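Local coordinates for beta-galacturonidase (Eisenbergiella tayi, PDB 6NCW), which is a glycoside hydrolase family 2 beta-galacturonidase, an enzyme that probably cleaves beta-linked galacturonic acid from glycosides in the human gut, at residues E445-Q448 with W449-E453. Numbering follows the deposited sequence.
Sequences ELYQ and WIQNE
Gln451 lies over one face of the Tyr447 ring, one helical turn further on. Its CG makes a CH-pi contact, 3.9 Å from the ring centroid and 25° off the ring normal. The amide continues across the same ring, its plane only 17° from that of the ring, and NE2 comes to 3.4 Å from Tyr447 CE1. The bend at chi2 (-52°) folds the Gln451 chain over the ring. Gln451 OE1 is held by the backbone N of Gly458, which helps fix the amide. Phe461 meets the Tyr447 ring edge-to-face.

On another side of the helix, Leu446 CD1 touches Ile450 CD1 at 4.0 Å. The same methyl has a looser contact with Trp449, 4.4 Å from CE3.

Four i to i+4 backbone bonds join 445-448 to 449-453. Asn452 N bonds to Gln448 O at 2.8 Å. The segments form the C-terminal part of helix 439-453. This helix links parallel strands 425-428 and 461-466 in a beta-alpha-beta unit of the TIM barrel, with Leu446, Trp449 and Ile450 packed on Tyr427 of strand 425-428.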
loop_
_atom_site.group_PDB
_atom_site.type_symbol
_atom_site.label_atom_id
_atom_site.label_comp_id
_atom_site.label_asym_id
_atom_site.label_seq_id
_atom_site.Cartn_x
_atom_site.Cartn_y
_atom_site.Cartn_z
ATOM N N GLU A 445 -5.309 -12.181 37.438
ATOM C CA GLU A 445 -5.086 -11.204 38.498
ATOM C C GLU A 445 -6.279 -10.261 38.640
ATOM O O GLU A 445 -6.717 -9.968 39.760
ATOM C CB GLU A 445 -3.807 -10.420 38.219
ATOM C CG GLU A 445 -3.733 -9.141 39.019
ATOM C CD GLU A 445 -2.463 -8.342 38.776
ATOM O OE1 GLU A 445 -2.418 -7.165 39.197
ATOM O OE2 GLU A 445 -1.507 -8.889 38.189
ATOM N N LEU A 446 -6.827 -9.784 37.515
ATOM C CA LEU A 446 -8.017 -8.930 37.556
ATOM C C LEU A 446 -9.229 -9.687 38.091
ATOM O O LEU A 446 -9.973 -9.171 38.935
ATOM C CB LEU A 446 -8.314 -8.373 36.166
ATOM C CG LEU A 446 -9.638 -7.592 36.022
ATOM C CD1 LEU A 446 -9.704 -6.360 36.941
ATOM C CD2 LEU A 446 -9.866 -7.193 34.557
ATOM N N TYR A 447 -9.446 -10.912 37.610
ATOM C CA TYR A 447 -10.643 -11.655 38.006
ATOM C C TYR A 447 -10.629 -11.969 39.498
ATOM O O TYR A 447 -11.629 -11.766 40.197
ATOM C CB TYR A 447 -10.776 -12.944 37.197
ATOM C CG TYR A 447 -12.104 -13.601 37.464
ATOM C CD1 TYR A 447 -13.283 -13.044 36.971
ATOM C CD2 TYR A 447 -12.195 -14.740 38.258
ATOM C CE1 TYR A 447 -14.507 -13.621 37.227
ATOM C CE2 TYR A 447 -13.422 -15.325 38.524
ATOM C CZ TYR A 447 -14.571 -14.760 38.010
ATOM O OH TYR A 447 -15.793 -15.334 38.279
ATOM N N GLN A 448 -9.491 -12.448 40.001
ATOM C CA GLN A 448 -9.361 -12.754 41.421
ATOM C C GLN A 448 -9.589 -11.518 42.280
ATOM O O GLN A 448 -10.303 -11.578 43.283
ATOM C CB GLN A 448 -7.985 -13.366 41.688
ATOM C CG GLN A 448 -8.021 -14.832 42.079
ATOM C CD GLN A 448 -8.567 -15.744 40.987
ATOM O OE1 GLN A 448 -7.876 -16.040 40.003
ATOM N NE2 GLN A 448 -9.809 -16.213 41.165
ATOM N N TRP A 449 -9.007 -10.383 41.896
ATOM C CA TRP A 449 -9.270 -9.151 42.628
ATOM C C TRP A 449 -10.759 -8.824 42.656
ATOM O O TRP A 449 -11.287 -8.416 43.696
ATOM C CB TRP A 449 -8.500 -7.978 42.019
ATOM C CG TRP A 449 -8.874 -6.703 42.683
ATOM C CD1 TRP A 449 -8.347 -6.190 43.836
ATOM C CD2 TRP A 449 -9.886 -5.774 42.258
ATOM N NE1 TRP A 449 -8.962 -5.002 44.149
ATOM C CE2 TRP A 449 -9.911 -4.724 43.197
ATOM C CE3 TRP A 449 -10.760 -5.724 41.167
ATOM C CZ2 TRP A 449 -10.773 -3.636 43.080
ATOM C CZ3 TRP A 449 -11.623 -4.637 41.055
ATOM C CH2 TRP A 449 -11.623 -3.613 42.004
ATOM N N ILE A 450 -11.453 -8.967 41.516
ATOM C CA ILE A 450 -12.884 -8.686 41.508
ATOM C C ILE A 450 -13.604 -9.599 42.491
ATOM O O ILE A 450 -14.466 -9.146 43.251
ATOM C CB ILE A 450 -13.467 -8.818 40.088
ATOM C CG1 ILE A 450 -13.008 -7.664 39.191
ATOM C CG2 ILE A 450 -14.968 -8.811 40.136
ATOM C CD1 ILE A 450 -13.245 -7.939 37.717
ATOM N N GLN A 451 -13.244 -10.894 42.518
ATOM C CA GLN A 451 -13.975 -11.836 43.366
ATOM C C GLN A 451 -13.621 -11.706 44.846
ATOM O O GLN A 451 -14.492 -11.915 45.697
ATOM C CB GLN A 451 -13.730 -13.276 42.917
ATOM C CG GLN A 451 -14.035 -13.525 41.477
ATOM C CD GLN A 451 -15.416 -13.045 41.088
ATOM O OE1 GLN A 451 -16.414 -13.456 41.675
ATOM N NE2 GLN A 451 -15.481 -12.162 40.104
ATOM N N ASN A 452 -12.374 -11.372 45.178
ATOM C CA ASN A 452 -11.933 -11.313 46.571
ATOM C C ASN A 452 -11.970 -9.916 47.186
ATOM O O ASN A 452 -12.012 -9.810 48.417
ATOM C CB ASN A 452 -10.495 -11.836 46.714
ATOM C CG ASN A 452 -10.318 -13.245 46.186
ATOM O OD1 ASN A 452 -11.251 -14.045 46.188
ATOM N ND2 ASN A 452 -9.110 -13.556 45.732
ATOM N N GLU A 453 -11.922 -8.844 46.384
ATOM C CA GLU A 453 -11.695 -7.508 46.929
ATOM C C GLU A 453 -12.714 -6.457 46.509
ATOM O O GLU A 453 -12.572 -5.295 46.908
ATOM C CB GLU A 453 -10.296 -6.996 46.543
ATOM C CG GLU A 453 -9.157 -7.930 46.892
ATOM C CD GLU A 453 -8.982 -8.096 48.393
ATOM O OE1 GLU A 453 -9.315 -7.145 49.146
ATOM O OE2 GLU A 453 -8.519 -9.179 48.823
#